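Local coordinates for protein CcbJ (PDB 4HGZ) that probably transfers a methyl group from S-adenosyl-L-methionine to a nitrogen atom of its substrate, as an N-methyltransferase, at residues V76-A81 against N111-V116; V248-D253 against R264-V269. All coordinates share one frame; numbering follows the deposited sequence.

Interaction 1 of 2, residues V76-A81 against N111-V116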
# COMPACT_ATOMS: atom_id res chain seq x y z
N VAL C 76 -16.45 29.97 -14.20
CA VAL C 76 -15.57 31.06 -13.82
C VAL C 76 -15.97 32.39 -14.48
O VAL C 76 -15.77 33.46 -13.91
CB VAL C 76 -14.11 30.74 -14.19
CG1 VAL C 76 -13.15 31.76 -13.59
CG2 VAL C 76 -13.74 29.32 -13.74
N ALA C 77 -16.54 32.31 -15.67
CA ALA C 77 -16.85 33.50 -16.47
C ALA C 77 -17.90 34.41 -15.81
O ALA C 77 -17.76 35.63 -15.79
CB ALA C 77 -17.28 33.12 -17.89
N PHE C 78 -18.95 33.82 -15.26
CA PHE C 78 -19.99 34.64 -14.64
C PHE C 78 -19.54 35.32 -13.34
O PHE C 78 -19.80 36.50 -13.13
CB PHE C 78 -21.28 33.84 -14.46
CG PHE C 78 -21.95 33.51 -15.75
CD1 PHE C 78 -22.44 34.52 -16.56
CD2 PHE C 78 -22.06 32.20 -16.18
CE1 PHE C 78 -23.05 34.23 -17.76
CE2 PHE C 78 -22.66 31.91 -17.38
CZ PHE C 78 -23.16 32.92 -18.17
N PRO C 79 -18.87 34.57 -12.46
CA PRO C 79 -18.25 35.26 -11.34
C PRO C 79 -17.30 36.35 -11.83
O PRO C 79 -17.20 37.40 -11.20
CB PRO C 79 -17.50 34.15 -10.62
CG PRO C 79 -18.38 32.96 -10.83
CD PRO C 79 -18.92 33.11 -12.23
N LEU C 80 -16.62 36.12 -12.94
CA LEU C 80 -15.79 37.19 -13.49
C LEU C 80 -16.66 38.39 -13.85
O LEU C 80 -16.29 39.54 -13.59
CB LEU C 80 -15.01 36.72 -14.71
CG LEU C 80 -13.60 36.23 -14.36
CD1 LEU C 80 -12.93 35.53 -15.53
CD2 LEU C 80 -12.73 37.39 -13.85
N ALA C 81 -17.81 38.12 -14.44
CA ALA C 81 -18.66 39.18 -14.93
C ALA C 81 -19.20 39.99 -13.76
O ALA C 81 -19.48 41.18 -13.91
CB ALA C 81 -19.79 38.62 -15.80
N ASN C 111 -23.79 40.65 -20.24
CA ASN C 111 -23.19 41.48 -21.28
C ASN C 111 -21.67 41.56 -21.18
O ASN C 111 -21.01 41.95 -22.14
CB ASN C 111 -23.80 42.88 -21.28
CG ASN C 111 -23.47 43.64 -20.01
OD1 ASN C 111 -23.10 43.06 -19.00
ND2 ASN C 111 -23.61 44.96 -20.07
N LEU C 112 -21.10 41.21 -20.03
CA LEU C 112 -19.64 41.17 -19.91
C LEU C 112 -19.02 39.86 -20.40
O LEU C 112 -17.79 39.72 -20.41
CB LEU C 112 -19.20 41.45 -18.48
CG LEU C 112 -19.46 42.87 -17.98
CD1 LEU C 112 -19.04 43.02 -16.55
CD2 LEU C 112 -18.73 43.89 -18.85
N VAL C 113 -19.87 38.92 -20.81
CA VAL C 113 -19.42 37.61 -21.29
C VAL C 113 -19.57 37.43 -22.81
O VAL C 113 -20.66 37.55 -23.34
CB VAL C 113 -20.21 36.49 -20.65
CG1 VAL C 113 -19.61 35.15 -21.03
CG2 VAL C 113 -20.24 36.68 -19.14
N VAL C 114 -18.47 37.12 -23.49
CA VAL C 114 -18.48 36.99 -24.93
C VAL C 114 -18.20 35.55 -25.34
O VAL C 114 -17.05 35.13 -25.38
CB VAL C 114 -17.43 37.91 -25.57
CG1 VAL C 114 -17.50 37.83 -27.08
CG2 VAL C 114 -17.64 39.33 -25.10
N PRO C 115 -19.26 34.79 -25.64
CA PRO C 115 -19.12 33.37 -25.95
C PRO C 115 -18.50 33.14 -27.32
O PRO C 115 -19.01 33.64 -28.32
CB PRO C 115 -20.57 32.87 -25.94
CG PRO C 115 -21.43 34.04 -25.53
CD PRO C 115 -20.64 35.27 -25.80
N VAL C 116 -17.42 32.37 -27.38
CA VAL C 116 -16.77 32.06 -28.65
C VAL C 116 -16.72 30.56 -28.90
O VAL C 116 -15.95 29.85 -28.26
CB VAL C 116 -15.34 32.58 -28.68
CG1 VAL C 116 -14.71 32.29 -30.04
CG2 VAL C 116 -15.31 34.06 -28.35
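Ala81 and Leu112 bring the two backbones together, with their CA atoms 5.5 Å apart. The segment axes of helix 77-81 and strand 113-116 run roughly antiparallel, at 153°, and approach to 9.6 Å. No hydrogen bond joins the segments. This is helix-on-sheet packing in the Rossmann-like fold of class I methyltransferases. The helix follows the glycine-rich loop after the first strand. Strand 113-117 is an outermost strand of the chain's mixed sheet. It takes its backbone hydrogen bonds from strand 87-91, for example between Val114 and Gly89.

Val113 has the largest share of the contact. Its side chain sets out toward the helix. CG1 lies anti to the backbone N (chi1 -173°), which puts CG2 anti to the carbonyl carbon. CG2 touches Ala81 CB at 3.9 Å. The same methyl meets Phe78, with CE1 at 4.0 Å and CD1 beside it. It approaches the ring obliquely, and the two side chains cross at about a right angle. The Phe78 ring also stacks on His107 and touches Leu100 and Lys103 of helix 94-106. The other methyl, CG1, comes within 4.4 Å of Ala77 CB.

The small side chains of Ala77 and Ala81 sit one turn apart and both point at the strand. Ala77 also rests on Val87 of the neighbouring strand. At the other end of the contact, Leu112 lies alongside Ala81. Its CB is 3.9 Å from Ala81 CB, and its CD1 methyl lies against Ala81 O.

Interaction 2 of 2, residues V248-D253 against R264-V269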
# COMPACT_ATOMS: atom_id res chain seq x y z
N VAL C 248 6.18 33.11 -13.22
CA VAL C 248 6.32 34.19 -12.24
C VAL C 248 5.80 33.79 -10.86
O VAL C 248 6.25 34.33 -9.86
CB VAL C 248 5.66 35.50 -12.68
CG1 VAL C 248 6.44 36.10 -13.83
CG2 VAL C 248 4.21 35.28 -13.09
N GLU C 249 4.87 32.84 -10.79
CA GLU C 249 4.43 32.35 -9.49
C GLU C 249 3.64 31.06 -9.58
O GLU C 249 2.98 30.79 -10.59
CB GLU C 249 3.63 33.42 -8.75
CG GLU C 249 2.43 33.94 -9.50
CD GLU C 249 1.82 35.19 -8.86
OE1 GLU C 249 0.65 35.13 -8.43
OE2 GLU C 249 2.52 36.22 -8.80
N ARG C 250 3.72 30.26 -8.52
CA ARG C 250 2.97 29.03 -8.44
C ARG C 250 2.35 28.87 -7.07
O ARG C 250 3.03 29.03 -6.05
CB ARG C 250 3.86 27.82 -8.73
CG ARG C 250 3.10 26.73 -9.44
CD ARG C 250 3.79 25.40 -9.41
NE ARG C 250 5.09 25.44 -10.07
CZ ARG C 250 5.27 25.45 -11.38
NH1 ARG C 250 4.23 25.46 -12.19
NH2 ARG C 250 6.49 25.48 -11.88
N HIS C 251 1.06 28.56 -7.03
CA HIS C 251 0.36 28.29 -5.78
C HIS C 251 -0.30 26.92 -5.86
O HIS C 251 -0.28 26.26 -6.90
CB HIS C 251 -0.71 29.35 -5.52
CG HIS C 251 -0.28 30.74 -5.85
ND1 HIS C 251 0.27 31.59 -4.91
CD2 HIS C 251 -0.32 31.44 -7.00
CE1 HIS C 251 0.55 32.75 -5.47
NE2 HIS C 251 0.20 32.68 -6.75
N ALA C 252 -0.91 26.50 -4.76
CA ALA C 252 -1.61 25.23 -4.71
C ALA C 252 -3.02 25.40 -5.22
O ALA C 252 -3.69 24.43 -5.56
CB ALA C 252 -1.65 24.72 -3.27
N ASP C 253 -3.49 26.64 -5.25
CA ASP C 253 -4.90 26.88 -5.51
C ASP C 253 -5.14 28.38 -5.67
O ASP C 253 -4.23 29.18 -5.50
CB ASP C 253 -5.72 26.31 -4.36
CG ASP C 253 -5.56 27.12 -3.08
OD1 ASP C 253 -4.93 28.20 -3.13
OD2 ASP C 253 -6.07 26.67 -2.03
N ARG C 264 -2.57 18.73 -4.45
CA ARG C 264 -3.24 17.98 -5.51
C ARG C 264 -3.22 18.75 -6.83
O ARG C 264 -3.13 18.16 -7.91
CB ARG C 264 -4.66 17.59 -5.08
CG ARG C 264 -4.70 16.39 -4.11
CD ARG C 264 -6.10 16.15 -3.55
NE ARG C 264 -7.17 16.40 -4.53
CZ ARG C 264 -7.57 15.54 -5.46
NH1 ARG C 264 -6.98 14.34 -5.55
NH2 ARG C 264 -8.55 15.87 -6.30
N TYR C 265 -3.24 20.07 -6.75
CA TYR C 265 -3.21 20.91 -7.95
C TYR C 265 -2.17 21.99 -7.84
O TYR C 265 -1.59 22.21 -6.78
CB TYR C 265 -4.58 21.57 -8.19
CG TYR C 265 -5.58 20.59 -8.72
CD1 TYR C 265 -5.78 20.45 -10.10
CD2 TYR C 265 -6.31 19.78 -7.86
CE1 TYR C 265 -6.70 19.54 -10.60
CE2 TYR C 265 -7.23 18.85 -8.36
CZ TYR C 265 -7.41 18.75 -9.73
OH TYR C 265 -8.31 17.84 -10.23
N HIS C 266 -1.92 22.67 -8.95
CA HIS C 266 -1.24 23.94 -8.85
C HIS C 266 -1.90 24.97 -9.76
O HIS C 266 -2.61 24.63 -10.70
CB HIS C 266 0.24 23.82 -9.16
CG HIS C 266 0.55 23.41 -10.56
ND1 HIS C 266 0.74 24.32 -11.58
CD2 HIS C 266 0.72 22.18 -11.12
CE1 HIS C 266 1.01 23.68 -12.70
NE2 HIS C 266 1.00 22.38 -12.44
N VAL C 267 -1.67 26.23 -9.42
CA VAL C 267 -2.07 27.34 -10.25
C VAL C 267 -0.78 28.04 -10.60
O VAL C 267 -0.01 28.42 -9.72
CB VAL C 267 -2.99 28.28 -9.48
CG1 VAL C 267 -3.18 29.57 -10.23
CG2 VAL C 267 -4.31 27.61 -9.20
N SER C 268 -0.52 28.19 -11.89
CA SER C 268 0.73 28.76 -12.34
C SER C 268 0.46 30.00 -13.16
O SER C 268 -0.49 30.06 -13.94
CB SER C 268 1.51 27.74 -13.17
OG SER C 268 1.68 26.53 -12.45
N VAL C 269 1.31 31.01 -12.96
CA VAL C 269 1.18 32.27 -13.66
C VAL C 269 2.45 32.54 -14.45
O VAL C 269 3.56 32.57 -13.88
CB VAL C 269 0.98 33.42 -12.67
CG1 VAL C 269 0.69 34.71 -13.42
CG2 VAL C 269 -0.13 33.10 -11.72
O HOH W 1 -3.69 22.02 -4.78
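A classic beta bulge opens this strand pair: Val248 and Glu249 together lie opposite the single residue Val269. Two amides share one acceptor. Val248 N bonds Val269 O at 2.8 Å. Glu249 N reaches the same Val269 O at 3.4 Å, a weak bond. Val269 N in turn bonds Glu249 O. Past the bulge the pairing is regular, and the backbones of His251 and Val267 bond each other in both directions. Val248 CG2 lies 3.6 Å from Val269 CG1.

The side chains of Glu249 and Val269 run alongside each other on one face. Glu249 CG sits between its backbone N and carbonyl carbon (chi1 57°), where it packs against Val269 CG2 at 3.5 Å. The extended Glu249 side chain then reaches His251, on the same face. His251 NE2 donates to Glu249 OE1 at 3.0 Å. The oxygen lies in the ring plane, but the donor is 43° out of the carboxylate plane.

The pair closes one end of the mixed sheet of the methyltransferase fold, where strand 265-272 runs antiparallel to its neighbours. Val267 and Val269, on the face of Glu249 and His251, meet Phe56 of helix 50-61.

Arg250 and Ser268 occupy the other face. Arg250 bends at chi3 and puts NH1 2.8 Å from Ser268 OG, a weak hydrogen bond at the guanidinium edge. His266 ND1 makes a second weak bond to that OG. The guanidinium and imidazole planes stand 88° apart. The stronger partner of Arg250 is Asp237, through a salt bridge at NH2. Where strand 248-251 has ended, a water accepts from Tyr265 N at 2.8 Å and also lies close to Ala252 O.

Interaction 1 comes first along the chain. It closes a loop of 29 residues that holds strand 87-91 and helix 94-106, and it sets helix 77-82 against strand 113-117. Only after that loop is complete does interaction 2 begin. It closes a shorter connection of 10 residues, without helix or strand, between the last two strands. The two contacts are in series and neither nest nor cross. Both belong to the seven-stranded mixed sheet, at the two strands that are outermost within this chain, 113-117 and 245-251. Their centres are 23 Å apart and they do not touch. Helix 50-61 lies against both, touching Leu80 in interaction 1 and the valines of strand 265-272 in interaction 2.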